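Local coordinates for high choriolytic enzyme 1 (Oryzias latipes, PDB 3VTG), which is a zinc-dependent metalloendopeptidase of the astacin family that breaks down the inner layer of the fish egg envelope at hatching, at residues T37-M42 against F53-N58; R43-K48 against E100-L105. All coordinates share one frame; numbering follows the deposited sequence.

Contact 1. Residues T37-M42 against F53-N58; sequences TIEGAM and FVRRTN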
ATOM      1  N   THR A  37     -14.928  -9.474   3.766  1.00  9.41           N
ATOM      2  CA  THR A  37     -14.172  -8.947   2.628  1.00  9.36           C
ATOM      3  C   THR A  37     -12.793  -8.451   3.064  1.00  9.32           C
ATOM      4  O   THR A  37     -11.782  -8.761   2.427  1.00  9.22           O
ATOM      5  CB  THR A  37     -14.957  -7.840   1.889  1.00  9.44           C
ATOM      6  OG1 THR A  37     -16.172  -8.393   1.368  1.00  9.62           O
ATOM      7  CG2 THR A  37     -14.147  -7.259   0.733  1.00  9.49           C
ATOM      8  N   ILE A  38     -12.761  -7.701   4.161  1.00  9.21           N
ATOM      9  CA  ILE A  38     -11.512  -7.186   4.717  1.00  9.22           C
ATOM     10  C   ILE A  38     -10.595  -8.337   5.143  1.00  9.34           C
ATOM     11  O   ILE A  38      -9.413  -8.355   4.794  1.00  9.20           O
ATOM     12  CB  ILE A  38     -11.773  -6.215   5.891  1.00  9.21           C
ATOM     13  CG1 ILE A  38     -12.539  -4.982   5.394  1.00  9.27           C
ATOM     14  CG2 ILE A  38     -10.463  -5.802   6.561  1.00  9.16           C
ATOM     15  CD1 ILE A  38     -13.291  -4.231   6.476  1.00  9.34           C
ATOM     16  N   GLU A  39     -11.146  -9.308   5.868  1.00  9.52           N
ATOM     17  CA  GLU A  39     -10.353 -10.444   6.332  1.00  9.94           C
ATOM     18  C   GLU A  39      -9.896 -11.328   5.164  1.00  9.88           C
ATOM     19  O   GLU A  39      -8.808 -11.902   5.205  1.00  9.92           O
ATOM     20  CB  GLU A  39     -11.095 -11.236   7.420  1.00 10.42           C
ATOM     21  CG  GLU A  39     -11.267 -10.446   8.718  1.00 10.93           C
ATOM     22  CD  GLU A  39     -11.794 -11.262   9.892  1.00 11.31           C
ATOM     23  OE1 GLU A  39     -12.547 -12.236   9.670  1.00 11.96           O
ATOM     24  OE2 GLU A  39     -11.469 -10.915  11.054  1.00 11.59           O
ATOM     25  N   GLY A  40     -10.716 -11.408   4.117  1.00  9.93           N
ATOM     26  CA  GLY A  40     -10.345 -12.118   2.893  1.00 10.15           C
ATOM     27  C   GLY A  40      -9.120 -11.514   2.229  1.00 10.09           C
ATOM     28  O   GLY A  40      -8.212 -12.234   1.806  1.00 10.37           O
ATOM     29  N   ALA A  41      -9.090 -10.184   2.150  1.00  9.94           N
ATOM     30  CA  ALA A  41      -7.947  -9.464   1.598  1.00  9.87           C
ATOM     31  C   ALA A  41      -6.688  -9.684   2.430  1.00  9.85           C
ATOM     32  O   ALA A  41      -5.592  -9.809   1.886  1.00  9.71           O
ATOM     33  CB  ALA A  41      -8.257  -7.983   1.474  1.00  9.86           C
ATOM     34  N   MET A  42      -6.856  -9.749   3.749  1.00  9.72           N
ATOM     35  CA  MET A  42      -5.744 -10.007   4.664  1.00  9.85           C
ATOM     36  C   MET A  42      -5.114 -11.372   4.425  1.00 10.16           C
ATOM     37  O   MET A  42      -3.901 -11.534   4.576  1.00 10.16           O
ATOM     38  CB  MET A  42      -6.209  -9.904   6.111  1.00  9.68           C
ATOM     39  CG  MET A  42      -6.498  -8.485   6.553  1.00  9.51           C
ATOM     40  SD  MET A  42      -7.351  -8.454   8.135  1.00  9.39           S
ATOM     41  CE  MET A  42      -7.217  -6.707   8.501  1.00  9.57           C
ATOM     42  N   PHE A  53      -2.038 -10.926   9.633  1.00  8.95           N
ATOM     43  CA  PHE A  53      -2.991 -10.026  10.266  1.00  8.96           C
ATOM     44  C   PHE A  53      -3.934 -10.857  11.131  1.00  9.04           C
ATOM     45  O   PHE A  53      -4.565 -11.795  10.636  1.00  9.38           O
ATOM     46  CB  PHE A  53      -3.763  -9.229   9.210  1.00  8.98           C
ATOM     47  CG  PHE A  53      -2.908  -8.270   8.428  1.00  8.89           C
ATOM     48  CD1 PHE A  53      -2.558  -7.035   8.963  1.00  8.82           C
ATOM     49  CD2 PHE A  53      -2.447  -8.601   7.157  1.00  8.84           C
ATOM     50  CE1 PHE A  53      -1.765  -6.150   8.250  1.00  8.81           C
ATOM     51  CE2 PHE A  53      -1.654  -7.719   6.436  1.00  8.85           C
ATOM     52  CZ  PHE A  53      -1.313  -6.493   6.985  1.00  8.80           C
ATOM     53  N   VAL A  54      -4.002 -10.534  12.424  1.00  9.02           N
ATOM     54  CA  VAL A  54      -4.838 -11.277  13.378  1.00  8.98           C
ATOM     55  C   VAL A  54      -5.736 -10.338  14.172  1.00  8.76           C
ATOM     56  O   VAL A  54      -5.362  -9.200  14.447  1.00  8.50           O
ATOM     57  CB  VAL A  54      -4.009 -12.128  14.373  1.00  9.32           C
ATOM     58  CG1 VAL A  54      -3.111 -13.115  13.641  1.00  9.58           C
ATOM     59  CG2 VAL A  54      -3.204 -11.251  15.326  1.00  9.46           C
ATOM     60  N   ARG A  55      -6.917 -10.817  14.550  1.00  8.62           N
ATOM     61  CA  ARG A  55      -7.789 -10.032  15.413  1.00  8.60           C
ATOM     62  C   ARG A  55      -7.072  -9.691  16.712  1.00  8.53           C
ATOM     63  O   ARG A  55      -6.432 -10.548  17.327  1.00  8.28           O
ATOM     64  CB  ARG A  55      -9.103 -10.763  15.695  1.00  8.59           C
ATOM     65  CG  ARG A  55     -10.033 -10.814  14.492  1.00  8.68           C
ATOM     66  CD  ARG A  55     -11.402 -11.377  14.845  1.00  8.62           C
ATOM     67  NE  ARG A  55     -11.326 -12.798  15.170  1.00  8.58           N
ATOM     68  CZ  ARG A  55     -11.343 -13.780  14.272  1.00  8.59           C
ATOM     69  NH1 ARG A  55     -11.446 -13.507  12.974  1.00  8.58           N
ATOM     70  NH2 ARG A  55     -11.254 -15.037  14.676  1.00  8.76           N
ATOM     71  N   ARG A  56      -7.156  -8.422  17.098  1.00  8.51           N
ATOM     72  CA  ARG A  56      -6.538  -7.927  18.320  1.00  8.69           C
ATOM     73  C   ARG A  56      -7.138  -8.584  19.557  1.00  8.76           C
ATOM     74  O   ARG A  56      -8.339  -8.854  19.616  1.00  8.96           O
ATOM     75  CB  ARG A  56      -6.712  -6.408  18.414  1.00  8.65           C
ATOM     76  CG  ARG A  56      -5.964  -5.750  19.562  1.00  8.76           C
ATOM     77  CD  ARG A  56      -6.530  -4.376  19.875  1.00  8.74           C
ATOM     78  NE  ARG A  56      -5.746  -3.715  20.917  1.00  8.87           N
ATOM     79  CZ  ARG A  56      -6.160  -2.679  21.643  1.00  8.96           C
ATOM     80  NH1 ARG A  56      -7.366  -2.156  21.460  1.00  8.98           N
ATOM     81  NH2 ARG A  56      -5.354  -2.156  22.554  1.00  8.99           N
ATOM     82  N   THR A  57      -6.278  -8.847  20.534  1.00  8.93           N
ATOM     83  CA  THR A  57      -6.706  -9.201  21.876  1.00  9.12           C
ATOM     84  C   THR A  57      -6.585  -7.927  22.714  1.00  9.26           C
ATOM     85  O   THR A  57      -7.573  -7.212  22.901  1.00  9.18           O
ATOM     86  CB  THR A  57      -5.860 -10.365  22.431  1.00  9.19           C
ATOM     87  OG1 THR A  57      -5.988 -11.494  21.557  1.00  9.27           O
ATOM     88  CG2 THR A  57      -6.321 -10.764  23.822  1.00  9.37           C
ATOM     89  N   ASN A  58      -5.373  -7.622  23.172  1.00  9.43           N
ATOM     90  CA  ASN A  58      -5.111  -6.380  23.898  1.00  9.94           C
ATOM     91  C   ASN A  58      -3.735  -5.791  23.583  1.00 10.10           C
ATOM     92  O   ASN A  58      -3.177  -5.029  24.379  1.00 10.63           O
ATOM     93  CB  ASN A  58      -5.293  -6.588  25.406  1.00 10.06           C
ATOM     94  CG  ASN A  58      -5.577  -5.292  26.148  1.00 10.21           C
ATOM     95  OD1 ASN A  58      -6.129  -4.343  25.589  1.00 10.36           O
ATOM     96  ND2 ASN A  58      -5.193  -5.247  27.419  1.00 10.52           N
TER
HETATM   97  O   HOH W   1      -2.857 -12.245   7.166  1.00 12.40           O
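E39 and R55 form a salt bridge between helix 32-43 and the edge strand 51-55. R55 NH1 donates to E39 OE2 over 3.2 Å, with an N-H...O angle of 153°. The oxygen lies almost exactly in the guanidinium plane, at its edge, while NH1 arrives on the syn side of the carboxylate but 28° out of its plane. A turn about the CG-CD bond of R55 (chi3 -69°) brings the guanidinium round to the carboxylate, which the extended E39 chain carries out from the helix. OE2 is also hydrogen-bonded to the hydroxyl of Y24 on strand 20-26. Were E39 replaced by an alanine, the R55 guanidinium would probably be left free to swing and Y24 OH would lose its carboxylate partner.

The apolar part lies one helical turn further on. M42 points at the strand and crosses the side chain of F53 at about a right angle, with SD 3.8 Å from F53 CB. Its CG reaches the ring obliquely, 4.1 Å from F53 CG, and SD makes a Met-aromatic contact 5.4 Å from the ring centroid.

A water joins the backbones, donating to M42 O and accepting from F53 N, each at 2.9 Å.

Helix and strand here belong to a beta-alpha-beta unit, strand 20-26, helix 32-43 and parallel strand 51-55, in the mixed sheet of the astacin N-terminal subdomain.

Contact 2. Residues R43-K48 against E100-L105; sequences RAFNGK and ELNHAL. With ZN (zinc ion), chain B.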
ATOM      1  N   ARG A  43      -5.936 -12.349   4.040  1.00 10.65           N
ATOM      2  CA  ARG A  43      -5.450 -13.700   3.773  1.00 11.13           C
ATOM      3  C   ARG A  43      -4.494 -13.777   2.587  1.00 11.03           C
ATOM      4  O   ARG A  43      -3.714 -14.720   2.485  1.00 11.09           O
ATOM      5  CB  ARG A  43      -6.612 -14.679   3.585  1.00 11.90           C
ATOM      6  CG  ARG A  43      -7.261 -15.125   4.885  1.00 12.61           C
ATOM      7  CD  ARG A  43      -8.122 -16.368   4.697  1.00 13.08           C
ATOM      8  NE  ARG A  43      -9.233 -16.158   3.768  1.00 13.47           N
ATOM      9  CZ  ARG A  43     -10.393 -15.588   4.087  1.00 13.63           C
ATOM     10  NH1 ARG A  43     -10.622 -15.149   5.319  1.00 13.91           N
ATOM     11  NH2 ARG A  43     -11.330 -15.451   3.164  1.00 13.69           N
ATOM     12  N   ALA A  44      -4.550 -12.781   1.703  1.00 10.89           N
ATOM     13  CA  ALA A  44      -3.674 -12.730   0.529  1.00 10.86           C
ATOM     14  C   ALA A  44      -2.189 -12.683   0.892  1.00 10.71           C
ATOM     15  O   ALA A  44      -1.329 -12.980   0.065  1.00 10.81           O
ATOM     16  CB  ALA A  44      -4.042 -11.547  -0.358  1.00 10.99           C
ATOM     17  N   PHE A  45      -1.896 -12.308   2.134  1.00 10.43           N
ATOM     18  CA  PHE A  45      -0.522 -12.213   2.615  1.00 10.41           C
ATOM     19  C   PHE A  45       0.019 -13.550   3.136  1.00 10.66           C
ATOM     20  O   PHE A  45       1.230 -13.712   3.282  1.00 10.74           O
ATOM     21  CB  PHE A  45      -0.424 -11.133   3.699  1.00 10.04           C
ATOM     22  CG  PHE A  45      -0.628  -9.735   3.180  1.00  9.72           C
ATOM     23  CD1 PHE A  45      -1.910  -9.223   2.983  1.00  9.68           C
ATOM     24  CD2 PHE A  45       0.464  -8.929   2.885  1.00  9.58           C
ATOM     25  CE1 PHE A  45      -2.095  -7.938   2.499  1.00  9.53           C
ATOM     26  CE2 PHE A  45       0.285  -7.641   2.403  1.00  9.45           C
ATOM     27  CZ  PHE A  45      -0.994  -7.145   2.207  1.00  9.49           C
ATOM     28  N   ASN A  46      -0.875 -14.503   3.396  1.00 10.98           N
ATOM     29  CA  ASN A  46      -0.507 -15.750   4.080  1.00 11.45           C
ATOM     30  C   ASN A  46       0.335 -16.741   3.281  1.00 11.74           C
ATOM     31  O   ASN A  46       1.238 -17.374   3.831  1.00 12.20           O
ATOM     32  CB  ASN A  46      -1.757 -16.459   4.615  1.00 11.49           C
ATOM     33  CG  ASN A  46      -2.459 -15.668   5.703  1.00 11.54           C
ATOM     34  OD1 ASN A  46      -1.906 -14.717   6.260  1.00 11.75           O
ATOM     35  ND2 ASN A  46      -3.685 -16.063   6.016  1.00 11.61           N
ATOM     36  N   GLY A  47       0.032 -16.884   1.996  1.00 11.90           N
ATOM     37  CA  GLY A  47       0.650 -17.913   1.165  1.00 12.24           C
ATOM     38  C   GLY A  47       2.128 -17.732   0.876  1.00 12.38           C
ATOM     39  O   GLY A  47       2.878 -18.713   0.842  1.00 12.74           O
ATOM     40  N   LYS A  48       2.551 -16.484   0.677  1.00 12.34           N
ATOM     41  CA  LYS A  48       3.908 -16.202   0.201  1.00 12.26           C
ATOM     42  C   LYS A  48       4.708 -15.194   1.038  1.00 11.71           C
ATOM     43  O   LYS A  48       5.825 -14.839   0.664  1.00 11.68           O
ATOM     44  CB  LYS A  48       3.883 -15.808  -1.286  1.00 13.03           C
ATOM     45  CG  LYS A  48       3.430 -16.934  -2.207  1.00 13.80           C
ATOM     46  CD  LYS A  48       3.844 -16.708  -3.652  1.00 14.46           C
ATOM     47  CE  LYS A  48       3.608 -17.952  -4.499  1.00 14.95           C
ATOM     48  NZ  LYS A  48       4.481 -19.089  -4.095  1.00 15.72           N
ATOM     49  N   GLU A 100      -3.883  -0.864   0.746  1.00  7.76           N
ATOM     50  CA  GLU A 100      -3.844  -0.145   2.025  1.00  7.87           C
ATOM     51  C   GLU A 100      -3.035  -0.875   3.095  1.00  7.73           C
ATOM     52  O   GLU A 100      -2.271  -0.250   3.840  1.00  7.47           O
ATOM     53  CB  GLU A 100      -5.257   0.162   2.540  1.00  8.24           C
ATOM     54  CG  GLU A 100      -6.084   1.070   1.636  1.00  8.70           C
ATOM     55  CD  GLU A 100      -5.374   2.356   1.241  1.00  9.08           C
ATOM     56  OE1 GLU A 100      -4.517   2.853   2.006  1.00  9.47           O
ATOM     57  OE2 GLU A 100      -5.678   2.872   0.148  1.00  9.56           O
ATOM     58  N   LEU A 101      -3.195  -2.193   3.163  1.00  7.65           N
ATOM     59  CA  LEU A 101      -2.424  -3.002   4.101  1.00  7.73           C
ATOM     60  C   LEU A 101      -0.921  -2.917   3.812  1.00  7.74           C
ATOM     61  O   LEU A 101      -0.105  -2.923   4.734  1.00  7.73           O
ATOM     62  CB  LEU A 101      -2.918  -4.451   4.099  1.00  7.73           C
ATOM     63  CG  LEU A 101      -4.332  -4.677   4.652  1.00  7.74           C
ATOM     64  CD1 LEU A 101      -4.837  -6.054   4.251  1.00  7.76           C
ATOM     65  CD2 LEU A 101      -4.398  -4.498   6.164  1.00  7.88           C
ATOM     66  N   ASN A 102      -0.563  -2.817   2.531  1.00  7.83           N
ATOM     67  CA  ASN A 102       0.831  -2.593   2.143  1.00  8.05           C
ATOM     68  C   ASN A 102       1.395  -1.255   2.630  1.00  7.81           C
ATOM     69  O   ASN A 102       2.563  -1.190   3.024  1.00  7.81           O
ATOM     70  CB  ASN A 102       1.022  -2.759   0.636  1.00  8.62           C
ATOM     71  CG  ASN A 102       1.370  -4.180   0.257  1.00  9.18           C
ATOM     72  OD1 ASN A 102       2.499  -4.632   0.471  1.00  9.90           O
ATOM     73  ND2 ASN A 102       0.397  -4.900  -0.299  1.00  9.46           N
ATOM     74  N   HIS A 103       0.573  -0.202   2.619  1.00  7.63           N
ATOM     75  CA  HIS A 103       0.966   1.067   3.244  1.00  7.51           C
ATOM     76  C   HIS A 103       1.269   0.852   4.704  1.00  7.44           C
ATOM     77  O   HIS A 103       2.298   1.316   5.205  1.00  7.49           O
ATOM     78  CB  HIS A 103      -0.123   2.127   3.123  1.00  7.45           C
ATOM     79  CG  HIS A 103      -0.209   2.799   1.770  1.00  7.37           C
ATOM     80  ND1 HIS A 103       0.871   3.247   1.096  1.00  7.36           N
ATOM     81  CD2 HIS A 103      -1.317   3.146   1.003  1.00  7.37           C
ATOM     82  CE1 HIS A 103       0.473   3.827  -0.053  1.00  7.41           C
ATOM     83  NE2 HIS A 103      -0.867   3.764  -0.108  1.00  7.25           N
ATOM     84  N   ALA A 104       0.378   0.142   5.403  1.00  7.41           N
ATOM     85  CA  ALA A 104       0.556  -0.147   6.829  1.00  7.42           C
ATOM     86  C   ALA A 104       1.847  -0.922   7.100  1.00  7.47           C
ATOM     87  O   ALA A 104       2.456  -0.767   8.160  1.00  7.49           O
ATOM     88  CB  ALA A 104      -0.649  -0.895   7.385  1.00  7.50           C
ATOM     89  N   LEU A 105       2.275  -1.735   6.135  1.00  7.50           N
ATOM     90  CA  LEU A 105       3.550  -2.448   6.241  1.00  7.68           C
ATOM     91  C   LEU A 105       4.778  -1.551   6.062  1.00  7.80           C
ATOM     92  O   LEU A 105       5.876  -1.908   6.497  1.00  7.88           O
ATOM     93  CB  LEU A 105       3.608  -3.614   5.253  1.00  7.73           C
ATOM     94  CG  LEU A 105       2.667  -4.797   5.482  1.00  7.80           C
ATOM     95  CD1 LEU A 105       2.879  -5.836   4.393  1.00  7.83           C
ATOM     96  CD2 LEU A 105       2.863  -5.407   6.860  1.00  7.93           C
TER
HETATM   97 ZN    ZN B 301      -2.145   4.388  -1.673  1.00  8.28          ZN
HETATM   98  O   HOH W   2      -3.766   4.742  -0.340  1.00 11.15           O
HETATM   99  O   HOH W   3      -3.729   5.217  -3.128  1.00 14.04           O
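F45 reaches from the loop after helix 32-43 to the flank of helix 94-105, where its ring meets L101, N102 and L105. From CB, which heads for the helix, chi1 -68° sets CG anti to the carbonyl carbon and carries the ring on to helix 94-105. Of the two ring flanks, CD1 lies against F53 of strand 51-55, whose ring meets that of F45 edge-to-face. Further out, F45 CE1 lies 3.8 Å from L101 CD1, with L101 CB close beside it. On the other flank F45 CE2 lies 3.7 Å from L105 CD1; F45 and L105 run alongside each other, pointing opposite ways. CZ of F45, at the tip, sits 3.6 Å from N102 ND2 and 3.8 Å from L101 CB.

The ring and the N102 amide are inclined by 42°, and N102 ND2 is hydrogen-bonded to Q98 O, one turn back in the helix. L101 and L105, also one turn apart, present their CD1 methyls to opposite flanks of the ring.

This is the active-site helix of the zinc peptidases, bearing the HExxH motif, and F45 packs on the side turned from the metal. H103 NE2 binds zinc at 2.1 Å, and H99 and H109 complete the three-histidine set. Two waters also bind the ion; one of them donates to E100 OE2 over 2.7 Å, consistent with the predicted role of this glutamate as the active-site residue. H103 ND1 is hydrogen-bonded to F107 O, which fixes the rotation of the imidazole, while I193 of helix 187-196 packs against F45, N102 and L105.

Contacts 1 and 2 have centres about 11 Å apart and meet directly. L101 forms much of the junction, together with the F45 and F53 rings: L101 CD1 is 3.7 Å from M42 CG and L101 CD2 3.7 Å from F53 CE1. Along the chain the segments alternate, 37-42, 43-48, 53-58 and 100-105, so the end of helix 32-43 and the loop after it are consecutive and serve one contact each. Contact 1 ties that helix to edge strand 51-55 of the mixed sheet, whereas contact 2 sets the following loop against helix 94-105. Together they link the sheet to the back of the zinc-binding helix; the F53 side chain lies about 14 Å from the metal.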